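Local coordinates for mandelate racemase/muconate lactonizing protein (Alicyclobacillus acidocaldarius LAA1, PDB 3QLD) that belongs to the enolase superfamily, joining an N-terminal capping domain to a C-terminal barrel related to the TIM fold, at residues A179-V184 and D213-Q218; Q155-A160 and R166-K171; G199-R202 and P207-R210; F230-L235 and T241-D246. One frame throughout, in Å; residues are numbered along the deposited sequence.

Interaction 1 of 4, residues A179-V184 and D213-Q218; sequences AAIKAV and DAYDLQ
With CG2 placed trans to its backbone nitrogen (chi1 -60°), I181 sets this methyl against the base of Y215, whose ring is swung trans to its own carbonyl carbon (chi1 -49°), which brings it alongside the K182 side chain. I181 CG2 comes 3.6 Å from Y215 CB and reaches L217 CD2 at 3.9 Å, the two aliphatic side chains crossing at about a right angle. K182 takes the ring by its backbone end: its CA stands over one face, 4.2 Å from the Y215 centroid, a CH-pi contact. Its CB and CG then run past the phenol, CB lying 3.8 Å from Y215 OH, before the chain bends and takes its ammonium group elsewhere. A214 CB covers the opposite face, putting carbon over both, with K182 CA offset toward the rim. Y215 also hydrogen-bonds R185 through its carbonyl oxygen and makes a weak bond to R178 through its hydroxyl. Barrel helix 178-187 thus receives the loop after helix 206-211. Isoleucine and leucine suit the buried side, while tyrosine and lysine, with greasy stems and polar ends, suit the border. With no hydrogen bond across these segments, their cohesion rests on apolar packing and the CH-pi contact.

Interaction 2 of 4, residues Q155-A160 and R166-K171; sequences QSVDAA and RRVKLK
Segment 155-160 of helix 150-162 and strand 167-171 come closest at V157 and V168, whose CA atoms stand 7.3 Å apart. The V168 side chain lies between the two backbones. Its CB points at the helix, and with CG1 trans to the carbonyl carbon (chi1 -67°) that one methyl does the touching: V168 CG1 lies 4.1 Å from A160 CB and, one helical turn back, 4.3 Å from V157 CG1. Alanine suits the shorter methyl contact because a single methyl lets the helix settle close to the sheet, while the valines, branched at CB, give compact surfaces that need no long chain to meet. All three residues are buried. The contact belongs to the beta-alpha-beta unit of strand 137-144, helix 150-162 and strand 167-171, the right-handed crossover from which barrels of this kind are built. A160 also packs on A142 and V157 on L144, both of the preceding strand, and V157 touches V184 of the next helix. On the other side of the strand the character reverses: R167 and K169 form salt bridges with D323, and K171 with D196. The strand therefore divides two environments, with charged groups paired on one side. On the helix side, methyl groups meet without any hydrogen bond between the segments, so the contact here is apolar, van der Waals packing with water probably excluded.

Interaction 3 of 4, residues G199-R202 and P207-R210; sequences GSYR and PVLR. With SO4 (sulfate ion), chain F.
R210 NH1 serves two acceptors, donating to O1 of a bound sulfate ion (3.0 Å and nearly straight at 174°) while forming a salt bridge with D213 OD2. R210 sits on helix 206-211 of the C-terminal barrel, and residues 199-202 belong to the loop leading from strand 192-196 into that helix. Leaving the helix with CG trans to the backbone nitrogen (chi1 168°) and bending at the next bond, R210 meets the sulfate with the edge of its guanidinium, the sulphur lying in the plane of the group; NH2 adds a bond to O4, also 3.0 Å long. The ion probably comes from the crystallisation liquor, and arginine's paired donors are well matched to it.

Loop and helix meet through Y201, L209 and V208. L209 lies over one face of the tyrosine, and V208 CG1 approaches the ring edge, 4.0 Å from Y201 CE1. A leucine is apt here because both methyls find aromatic carbon: CD1 lies 3.9 Å from Y201 CG. The buried tyrosine has its hydroxyl hydrogen-bonded to D177, which satisfies that polar end. R202 turns back on the loop, where its NH1 bonds both G199 O and Y201 O, each at 2.9 Å, the latter from above the carbonyl plane. The stacking over the face is a CH-pi contact, with L209 CD2 3.8 Å from the centroid of the Y201 ring, 9° off its normal.

Interaction 4 of 4, residues F230-L235 and T241-D246; sequences FDLAKL and TPVCLD
L232 meets two residues of the strand at once, sending one methyl to L245 and the other toward V243. It leaves the helix with CG trans to the backbone nitrogen (chi1 -167°), which carries the fork of the leucine toward the sheet. L245 extends to meet it, its own CG trans to the carbonyl carbon (chi1 -60°), and the two chains touch tip to tip: L232 CD2 lies 3.8 Å from L245 CD2 and 3.9 Å from L245 CD1. The other branch makes a looser contact, L232 CD1 to V243 CG1 at 4.4 Å. Leucine suits both ends of this span because its branch point lies one carbon beyond CB, whereas V243, branched at CB, keeps its methyls near the strand. These residues join the last two elements of a beta-alpha-beta unit, strand 220-221, helix 229-238 and strand 243-245, within the barrel. L245 packs further on T258 of the following helix. The strand backbone is tied to the same helix that carries L232: Q236, farther along it, accepts from V243 N through OE1 and gives NE2 to T241 O, while the carboxylate of D246 pairs with K270 and R273. Away from the strand, F230 and K234 pack on R260 of the second subunit.

Following the chain from the N terminus, interaction 2 closes the first loop, bringing helix 150-162 onto strand 167-171. Interaction 1 opens next and closes a longer loop, from helix 178-187 to the segment before strand 220-221; interaction 3 is nested inside it and folds residues 199-202 onto helix 206-211. Interaction 4 follows in series, seating helix 229-238 on strand 243-245. None cross. Interactions 2 and 4 reach the same sheet without touching each other, and interaction 1 bridges them: V184 packs on V157 on one side and L217 on T241 on the other. Interaction 3 meets interaction 4 where L209 touches L235, so successive helices of the barrel are joined.

Interaction 1 of 4, residues A179-V184 and D213-Q218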
loop_
_atom_site.group_PDB
_atom_site.type_symbol
_atom_site.label_atom_id
_atom_site.label_comp_id
_atom_site.label_asym_id
_atom_site.label_seq_id
_atom_site.Cartn_x
_atom_site.Cartn_y
_atom_site.Cartn_z
ATOM N N ALA A 179 7.950 -27.431 -21.252
ATOM C CA ALA A 179 7.293 -28.687 -21.704
ATOM C C ALA A 179 5.767 -28.540 -21.943
ATOM O O ALA A 179 5.207 -28.939 -23.015
ATOM C CB ALA A 179 7.613 -29.819 -20.733
ATOM N N ALA A 180 5.102 -27.931 -20.965
ATOM C CA ALA A 180 3.697 -27.617 -21.105
ATOM C C ALA A 180 3.437 -26.720 -22.303
ATOM O O ALA A 180 2.557 -27.043 -23.112
ATOM C CB ALA A 180 3.135 -26.976 -19.803
ATOM N N ILE A 181 4.135 -25.572 -22.389
ATOM C CA ILE A 181 3.907 -24.614 -23.477
ATOM C C ILE A 181 4.191 -25.199 -24.875
ATOM O O ILE A 181 3.393 -24.978 -25.796
ATOM C CB ILE A 181 4.685 -23.259 -23.284
ATOM C CG1 ILE A 181 4.245 -22.579 -21.972
ATOM C CG2 ILE A 181 4.516 -22.352 -24.528
ATOM C CD1 ILE A 181 5.209 -21.489 -21.457
ATOM N N LYS A 182 5.320 -25.877 -25.009
ATOM C CA LYS A 182 5.709 -26.590 -26.273
ATOM C C LYS A 182 4.547 -27.509 -26.751
ATOM O O LYS A 182 4.078 -27.380 -27.904
ATOM C CB LYS A 182 7.026 -27.342 -26.064
ATOM C CG LYS A 182 7.653 -28.170 -27.259
ATOM C CD LYS A 182 8.964 -28.869 -26.807
ATOM C CE LYS A 182 8.725 -30.197 -26.042
ATOM N NZ LYS A 182 9.665 -30.543 -24.884
ATOM N N ALA A 183 4.039 -28.331 -25.834
ATOM C CA ALA A 183 2.959 -29.292 -26.126
ATOM C C ALA A 183 1.680 -28.599 -26.519
ATOM O O ALA A 183 1.036 -28.955 -27.535
ATOM C CB ALA A 183 2.748 -30.252 -24.932
ATOM N N VAL A 184 1.319 -27.550 -25.782
ATOM C CA VAL A 184 0.128 -26.862 -26.122
ATOM C C VAL A 184 0.233 -26.144 -27.465
ATOM O O VAL A 184 -0.686 -26.237 -28.299
ATOM C CB VAL A 184 -0.339 -25.990 -24.983
ATOM C CG1 VAL A 184 -1.557 -25.213 -25.355
ATOM C CG2 VAL A 184 -0.572 -26.887 -23.760
ATOM N N ASP A 213 10.405 -17.666 -25.991
ATOM C CA ASP A 213 10.090 -16.809 -27.132
ATOM C C ASP A 213 9.751 -17.638 -28.371
ATOM O O ASP A 213 9.081 -17.138 -29.285
ATOM C CB ASP A 213 11.329 -15.949 -27.461
ATOM C CG ASP A 213 11.468 -14.734 -26.543
ATOM O OD1 ASP A 213 10.538 -14.436 -25.739
ATOM O OD2 ASP A 213 12.540 -14.087 -26.613
ATOM N N ALA A 214 10.202 -18.882 -28.394
ATOM C CA ALA A 214 9.974 -19.708 -29.606
ATOM C C ALA A 214 8.471 -20.027 -29.826
ATOM O O ALA A 214 8.073 -20.390 -30.945
ATOM C CB ALA A 214 10.813 -20.942 -29.566
ATOM N N TYR A 215 7.641 -19.849 -28.775
ATOM C CA TYR A 215 6.234 -20.255 -28.818
ATOM C C TYR A 215 5.186 -19.219 -29.047
ATOM O O TYR A 215 3.971 -19.560 -28.996
ATOM C CB TYR A 215 5.914 -21.130 -27.581
ATOM C CG TYR A 215 6.939 -22.197 -27.415
ATOM C CD1 TYR A 215 7.060 -23.224 -28.358
ATOM C CD2 TYR A 215 7.837 -22.181 -26.364
ATOM C CE1 TYR A 215 8.047 -24.212 -28.226
ATOM C CE2 TYR A 215 8.819 -23.126 -26.235
ATOM C CZ TYR A 215 8.918 -24.152 -27.185
ATOM O OH TYR A 215 9.898 -25.122 -27.054
ATOM N N ASP A 216 5.638 -17.972 -29.251
ATOM C CA ASP A 216 4.791 -16.841 -29.573
ATOM C C ASP A 216 3.623 -16.619 -28.583
ATOM O O ASP A 216 2.492 -16.455 -28.996
ATOM C CB ASP A 216 4.299 -16.955 -31.043
ATOM C CG ASP A 216 5.459 -17.161 -32.036
ATOM O OD1 ASP A 216 6.675 -17.003 -31.669
ATOM O OD2 ASP A 216 5.137 -17.493 -33.202
ATOM N N LEU A 217 3.941 -16.616 -27.273
ATOM C CA LEU A 217 2.966 -16.290 -26.199
ATOM C C LEU A 217 2.490 -14.894 -26.391
ATOM O O LEU A 217 3.261 -14.041 -26.782
ATOM C CB LEU A 217 3.671 -16.438 -24.818
ATOM C CG LEU A 217 4.145 -17.818 -24.426
ATOM C CD1 LEU A 217 5.035 -17.771 -23.181
ATOM C CD2 LEU A 217 2.935 -18.757 -24.172
ATOM N N GLN A 218 1.247 -14.635 -26.078
ATOM C CA GLN A 218 0.723 -13.298 -26.087
ATOM C C GLN A 218 1.431 -12.406 -25.024
ATOM O O GLN A 218 1.643 -11.212 -25.257
ATOM C CB GLN A 218 -0.770 -13.385 -25.825
ATOM C CG GLN A 218 -1.511 -12.122 -26.076
ATOM C CD GLN A 218 -2.996 -12.307 -25.838
ATOM O OE1 GLN A 218 -3.484 -12.148 -24.705
ATOM N NE2 GLN A 218 -3.706 -12.716 -26.875
#

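Interaction 2 of 4, residues Q155-A160 and R166-K171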
loop_
_atom_site.group_PDB
_atom_site.type_symbol
_atom_site.label_atom_id
_atom_site.label_comp_id
_atom_site.label_asym_id
_atom_site.label_seq_id
_atom_site.Cartn_x
_atom_site.Cartn_y
_atom_site.Cartn_z
ATOM N N GLN A 155 -5.549 -32.310 -21.413
ATOM C CA GLN A 155 -6.959 -32.573 -21.227
ATOM C C GLN A 155 -7.673 -31.297 -20.810
ATOM O O GLN A 155 -8.731 -31.007 -21.355
ATOM C CB GLN A 155 -7.153 -33.697 -20.236
ATOM C CG GLN A 155 -6.448 -34.999 -20.690
ATOM C CD GLN A 155 -6.406 -36.108 -19.593
ATOM O OE1 GLN A 155 -7.375 -36.309 -18.822
ATOM N NE2 GLN A 155 -5.294 -36.846 -19.549
ATOM N N SER A 156 -7.084 -30.507 -19.888
ATOM C CA SER A 156 -7.681 -29.238 -19.495
ATOM C C SER A 156 -7.781 -28.289 -20.672
ATOM O O SER A 156 -8.813 -27.635 -20.817
ATOM C CB SER A 156 -6.867 -28.561 -18.377
ATOM O OG SER A 156 -6.955 -29.342 -17.201
ATOM N N VAL A 157 -6.713 -28.174 -21.472
ATOM C CA VAL A 157 -6.724 -27.323 -22.693
ATOM C C VAL A 157 -7.819 -27.655 -23.724
ATOM O O VAL A 157 -8.561 -26.784 -24.201
ATOM C CB VAL A 157 -5.396 -27.362 -23.424
ATOM C CG1 VAL A 157 -5.382 -26.264 -24.511
ATOM C CG2 VAL A 157 -4.166 -27.203 -22.400
ATOM N N ASP A 158 -7.882 -28.908 -24.092
ATOM C CA ASP A 158 -8.967 -29.425 -24.963
ATOM C C ASP A 158 -10.352 -29.036 -24.455
ATOM O O ASP A 158 -11.172 -28.509 -25.232
ATOM C CB ASP A 158 -8.857 -30.947 -25.026
ATOM C CG ASP A 158 -7.637 -31.408 -25.805
ATOM O OD1 ASP A 158 -7.006 -30.580 -26.510
ATOM O OD2 ASP A 158 -7.301 -32.619 -25.751
ATOM N N ALA A 159 -10.566 -29.220 -23.136
ATOM C CA ALA A 159 -11.846 -28.917 -22.479
ATOM C C ALA A 159 -12.163 -27.440 -22.586
ATOM O O ALA A 159 -13.300 -27.080 -22.926
ATOM C CB ALA A 159 -11.838 -29.374 -21.023
ATOM N N ALA A 160 -11.145 -26.581 -22.387
ATOM C CA ALA A 160 -11.371 -25.147 -22.547
ATOM C C ALA A 160 -11.690 -24.825 -23.988
ATOM O O ALA A 160 -12.532 -23.979 -24.294
ATOM C CB ALA A 160 -10.133 -24.333 -22.072
ATOM N N ARG A 166 -11.298 -18.205 -26.060
ATOM C CA ARG A 166 -10.530 -17.703 -27.193
ATOM C C ARG A 166 -9.052 -17.491 -26.816
ATOM O O ARG A 166 -8.226 -17.062 -27.637
ATOM C CB ARG A 166 -11.174 -16.426 -27.721
ATOM C CG ARG A 166 -12.599 -16.692 -28.332
ATOM C CD ARG A 166 -12.550 -17.659 -29.563
ATOM N NE ARG A 166 -13.780 -17.489 -30.367
ATOM C CZ ARG A 166 -14.186 -16.317 -30.872
ATOM N NH1 ARG A 166 -13.463 -15.228 -30.682
ATOM N NH2 ARG A 166 -15.311 -16.216 -31.572
ATOM N N ARG A 167 -8.729 -17.815 -25.566
ATOM C CA ARG A 167 -7.326 -17.762 -25.080
ATOM C C ARG A 167 -7.182 -18.797 -24.037
ATOM O O ARG A 167 -8.131 -19.028 -23.250
ATOM C CB ARG A 167 -7.009 -16.393 -24.492
ATOM C CG ARG A 167 -5.492 -16.128 -24.268
ATOM C CD ARG A 167 -5.161 -14.710 -23.773
ATOM N NE ARG A 167 -5.785 -14.450 -22.461
ATOM C CZ ARG A 167 -6.083 -13.217 -22.050
ATOM N NH1 ARG A 167 -5.730 -12.177 -22.779
ATOM N NH2 ARG A 167 -6.672 -13.003 -20.875
ATOM N N VAL A 168 -6.007 -19.409 -23.949
ATOM C CA VAL A 168 -5.712 -20.083 -22.690
ATOM C C VAL A 168 -4.527 -19.407 -21.990
ATOM O O VAL A 168 -3.552 -19.021 -22.678
ATOM C CB VAL A 168 -5.409 -21.624 -22.820
ATOM C CG1 VAL A 168 -6.692 -22.387 -23.263
ATOM C CG2 VAL A 168 -4.196 -21.906 -23.731
ATOM N N LYS A 169 -4.581 -19.331 -20.649
ATOM C CA LYS A 169 -3.423 -18.781 -19.862
ATOM C C LYS A 169 -2.939 -19.881 -18.949
ATOM O O LYS A 169 -3.663 -20.360 -18.038
ATOM C CB LYS A 169 -3.808 -17.511 -19.084
ATOM C CG LYS A 169 -2.639 -16.865 -18.249
ATOM C CD LYS A 169 -2.984 -15.458 -17.798
ATOM C CE LYS A 169 -4.323 -15.371 -17.032
ATOM N NZ LYS A 169 -4.339 -14.361 -15.903
ATOM N N LEU A 170 -1.730 -20.338 -19.201
ATOM C CA LEU A 170 -1.149 -21.400 -18.487
ATOM C C LEU A 170 -0.322 -20.914 -17.282
ATOM O O LEU A 170 0.563 -20.063 -17.434
ATOM C CB LEU A 170 -0.163 -22.112 -19.398
ATOM C CG LEU A 170 -0.720 -22.566 -20.752
ATOM C CD1 LEU A 170 0.330 -23.538 -21.258
ATOM C CD2 LEU A 170 -2.044 -23.318 -20.470
ATOM N N LYS A 171 -0.548 -21.529 -16.112
ATOM C CA LYS A 171 0.321 -21.264 -14.956
ATOM C C LYS A 171 1.638 -21.942 -15.183
ATOM O O LYS A 171 1.679 -23.095 -15.604
ATOM C CB LYS A 171 -0.347 -21.760 -13.660
ATOM C CG LYS A 171 -1.593 -20.986 -13.339
ATOM C CD LYS A 171 -1.266 -19.615 -12.695
ATOM C CE LYS A 171 -2.541 -18.757 -12.558
ATOM N NZ LYS A 171 -2.513 -17.921 -11.314
#

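Interaction 3 of 4, residues G199-R202 and P207-R210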
loop_
_atom_site.group_PDB
_atom_site.type_symbol
_atom_site.label_atom_id
_atom_site.label_comp_id
_atom_site.label_asym_id
_atom_site.label_seq_id
_atom_site.Cartn_x
_atom_site.Cartn_y
_atom_site.Cartn_z
ATOM N N GLY A 199 5.226 -14.563 -10.191
ATOM C CA GLY A 199 6.473 -14.203 -9.472
ATOM C C GLY A 199 7.455 -15.301 -9.099
ATOM O O GLY A 199 8.326 -15.116 -8.226
ATOM N N SER A 200 7.398 -16.411 -9.817
ATOM C CA SER A 200 8.090 -17.587 -9.479
ATOM C C SER A 200 9.507 -17.607 -10.049
ATOM O O SER A 200 10.292 -18.462 -9.688
ATOM C CB SER A 200 7.227 -18.801 -9.919
ATOM O OG SER A 200 7.187 -18.980 -11.339
ATOM N N TYR A 201 9.827 -16.687 -10.993
ATOM C CA TYR A 201 11.181 -16.607 -11.568
ATOM C C TYR A 201 12.057 -15.542 -10.846
ATOM O O TYR A 201 11.561 -14.606 -10.167
ATOM C CB TYR A 201 11.159 -16.324 -13.082
ATOM C CG TYR A 201 10.483 -17.454 -13.839
ATOM C CD1 TYR A 201 11.247 -18.460 -14.472
ATOM C CD2 TYR A 201 9.116 -17.563 -13.832
ATOM C CE1 TYR A 201 10.615 -19.538 -15.205
ATOM C CE2 TYR A 201 8.446 -18.650 -14.536
ATOM C CZ TYR A 201 9.211 -19.634 -15.178
ATOM O OH TYR A 201 8.514 -20.650 -15.800
ATOM N N ARG A 202 13.354 -15.687 -11.058
ATOM C CA ARG A 202 14.376 -14.793 -10.534
ATOM C C ARG A 202 15.268 -14.375 -11.693
ATOM O O ARG A 202 15.265 -15.013 -12.753
ATOM C CB ARG A 202 15.210 -15.558 -9.495
ATOM C CG ARG A 202 14.407 -15.977 -8.240
ATOM C CD ARG A 202 13.795 -14.782 -7.482
ATOM N NE ARG A 202 13.018 -15.274 -6.344
ATOM C CZ ARG A 202 11.766 -15.703 -6.381
ATOM N NH1 ARG A 202 11.050 -15.677 -7.516
ATOM N NH2 ARG A 202 11.214 -16.154 -5.261
ATOM N N PRO A 207 17.564 -17.224 -18.890
ATOM C CA PRO A 207 17.751 -18.099 -20.055
ATOM C C PRO A 207 16.530 -19.012 -20.329
ATOM O O PRO A 207 16.134 -19.212 -21.467
ATOM C CB PRO A 207 18.998 -18.895 -19.670
ATOM C CG PRO A 207 19.801 -17.862 -18.848
ATOM C CD PRO A 207 18.702 -17.353 -17.949
ATOM N N VAL A 208 15.896 -19.525 -19.275
ATOM C CA VAL A 208 14.680 -20.346 -19.419
ATOM C C VAL A 208 13.530 -19.605 -20.011
ATOM O O VAL A 208 12.769 -20.134 -20.856
ATOM C CB VAL A 208 14.269 -20.978 -17.997
ATOM C CG1 VAL A 208 12.784 -21.385 -17.953
ATOM C CG2 VAL A 208 15.176 -22.176 -17.688
ATOM N N LEU A 209 13.325 -18.366 -19.547
ATOM C CA LEU A 209 12.224 -17.578 -20.039
ATOM C C LEU A 209 12.462 -17.200 -21.508
ATOM O O LEU A 209 11.529 -17.093 -22.325
ATOM C CB LEU A 209 12.090 -16.285 -19.203
ATOM C CG LEU A 209 11.442 -16.542 -17.818
ATOM C CD1 LEU A 209 11.492 -15.246 -16.910
ATOM C CD2 LEU A 209 9.984 -16.964 -17.963
ATOM N N ARG A 210 13.717 -16.960 -21.840
ATOM C CA ARG A 210 14.049 -16.583 -23.226
ATOM C C ARG A 210 13.748 -17.755 -24.206
ATOM O O ARG A 210 13.347 -17.531 -25.339
ATOM C CB ARG A 210 15.520 -16.211 -23.304
ATOM C CG ARG A 210 16.111 -16.075 -24.814
ATOM C CD ARG A 210 15.587 -14.880 -25.709
ATOM N NE ARG A 210 16.350 -14.895 -26.976
ATOM C CZ ARG A 210 15.813 -14.843 -28.209
ATOM N NH1 ARG A 210 14.483 -14.744 -28.389
ATOM N NH2 ARG A 210 16.624 -14.876 -29.279
HETATM S S SO4 F . 14.150 -14.413 -32.183
HETATM O O1 SO4 F . 13.185 -14.736 -31.115
HETATM O O2 SO4 F . 14.721 -15.664 -32.707
HETATM O O3 SO4 F . 13.459 -13.641 -33.204
HETATM O O4 SO4 F . 15.205 -13.603 -31.605
#

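Interaction 4 of 4, residues F230-L235 and T241-D246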
loop_
_atom_site.group_PDB
_atom_site.type_symbol
_atom_site.label_atom_id
_atom_site.label_comp_id
_atom_site.label_asym_id
_atom_site.label_seq_id
_atom_site.Cartn_x
_atom_site.Cartn_y
_atom_site.Cartn_z
ATOM N N PHE A 230 14.711 -2.600 -11.955
ATOM C CA PHE A 230 15.744 -2.733 -12.953
ATOM C C PHE A 230 15.957 -4.144 -13.412
ATOM O O PHE A 230 16.278 -4.330 -14.576
ATOM C CB PHE A 230 17.048 -2.036 -12.546
ATOM C CG PHE A 230 17.083 -0.640 -13.055
ATOM C CD1 PHE A 230 16.813 0.420 -12.219
ATOM C CD2 PHE A 230 17.227 -0.401 -14.431
ATOM C CE1 PHE A 230 16.785 1.716 -12.724
ATOM C CE2 PHE A 230 17.214 0.871 -14.953
ATOM C CZ PHE A 230 16.991 1.946 -14.095
ATOM N N ASP A 231 15.722 -5.125 -12.523
ATOM C CA ASP A 231 15.747 -6.551 -12.918
ATOM C C ASP A 231 14.656 -6.787 -13.944
ATOM O O ASP A 231 14.855 -7.522 -14.916
ATOM C CB ASP A 231 15.514 -7.501 -11.691
ATOM C CG ASP A 231 16.788 -7.553 -10.715
ATOM O OD1 ASP A 231 17.856 -7.049 -11.080
ATOM O OD2 ASP A 231 16.706 -8.155 -9.638
ATOM N N LEU A 232 13.494 -6.202 -13.708
ATOM C CA LEU A 232 12.395 -6.331 -14.656
ATOM C C LEU A 232 12.715 -5.692 -16.051
ATOM O O LEU A 232 12.420 -6.246 -17.139
ATOM C CB LEU A 232 11.138 -5.784 -14.049
ATOM C CG LEU A 232 9.898 -6.183 -14.871
ATOM C CD1 LEU A 232 9.729 -7.761 -14.897
ATOM C CD2 LEU A 232 8.705 -5.538 -14.236
ATOM N N ALA A 233 13.257 -4.482 -16.006
ATOM C CA ALA A 233 13.626 -3.765 -17.216
ATOM C C ALA A 233 14.616 -4.568 -18.017
ATOM O O ALA A 233 14.496 -4.678 -19.265
ATOM C CB ALA A 233 14.229 -2.373 -16.858
ATOM N N LYS A 234 15.622 -5.112 -17.335
ATOM C CA LYS A 234 16.603 -5.956 -18.023
ATOM C C LYS A 234 16.001 -7.230 -18.556
ATOM O O LYS A 234 16.375 -7.685 -19.613
ATOM C CB LYS A 234 17.681 -6.317 -17.030
ATOM C CG LYS A 234 18.855 -7.050 -17.570
ATOM C CD LYS A 234 19.826 -7.388 -16.412
ATOM C CE LYS A 234 20.816 -6.255 -16.194
ATOM N NZ LYS A 234 20.193 -5.005 -15.699
ATOM N N LEU A 235 15.063 -7.836 -17.814
ATOM C CA LEU A 235 14.467 -9.056 -18.348
ATOM C C LEU A 235 13.630 -8.738 -19.583
ATOM O O LEU A 235 13.718 -9.433 -20.579
ATOM C CB LEU A 235 13.636 -9.756 -17.250
ATOM C CG LEU A 235 12.844 -10.972 -17.752
ATOM C CD1 LEU A 235 13.804 -12.147 -18.062
ATOM C CD2 LEU A 235 11.837 -11.392 -16.636
ATOM N N THR A 241 9.058 -11.880 -26.213
ATOM C CA THR A 241 7.670 -11.985 -25.661
ATOM C C THR A 241 7.339 -10.795 -24.733
ATOM O O THR A 241 8.167 -10.441 -23.871
ATOM C CB THR A 241 7.558 -13.287 -24.870
ATOM O OG1 THR A 241 7.996 -14.375 -25.691
ATOM C CG2 THR A 241 6.059 -13.571 -24.247
ATOM N N PRO A 242 6.155 -10.180 -24.872
ATOM C CA PRO A 242 5.799 -9.097 -23.979
ATOM C C PRO A 242 5.674 -9.621 -22.535
ATOM O O PRO A 242 5.163 -10.737 -22.297
ATOM C CB PRO A 242 4.398 -8.709 -24.472
ATOM C CG PRO A 242 4.409 -9.083 -25.932
ATOM C CD PRO A 242 5.067 -10.408 -25.870
ATOM N N VAL A 243 6.153 -8.791 -21.591
ATOM C CA VAL A 243 5.823 -9.030 -20.178
ATOM C C VAL A 243 4.522 -8.307 -19.879
ATOM O O VAL A 243 4.318 -7.203 -20.333
ATOM C CB VAL A 243 6.955 -8.480 -19.243
ATOM C CG1 VAL A 243 6.486 -8.507 -17.777
ATOM C CG2 VAL A 243 8.198 -9.331 -19.464
ATOM N N CYS A 244 3.658 -8.938 -19.068
ATOM C CA CYS A 244 2.414 -8.340 -18.596
ATOM C C CYS A 244 2.525 -8.131 -17.082
ATOM O O CYS A 244 3.002 -9.014 -16.391
ATOM C CB CYS A 244 1.286 -9.324 -18.811
ATOM S SG CYS A 244 -0.310 -8.661 -18.267
ATOM N N LEU A 245 2.125 -6.953 -16.600
ATOM C CA LEU A 245 2.100 -6.745 -15.168
ATOM C C LEU A 245 0.640 -6.623 -14.725
ATOM O O LEU A 245 -0.191 -6.017 -15.422
ATOM C CB LEU A 245 2.889 -5.486 -14.763
ATOM C CG LEU A 245 4.369 -5.550 -15.162
ATOM C CD1 LEU A 245 5.041 -4.191 -14.715
ATOM C CD2 LEU A 245 5.087 -6.710 -14.557
ATOM N N ASP A 246 0.367 -7.167 -13.539
ATOM C CA ASP A 246 -0.965 -7.059 -12.904
ATOM C C ASP A 246 -0.650 -6.266 -11.604
ATOM O O ASP A 246 -0.715 -5.042 -11.644
ATOM C CB ASP A 246 -1.548 -8.472 -12.713
ATOM C CG ASP A 246 -2.789 -8.544 -11.841
ATOM O OD1 ASP A 246 -3.339 -7.526 -11.450
ATOM O OD2 ASP A 246 -3.195 -9.677 -11.544
#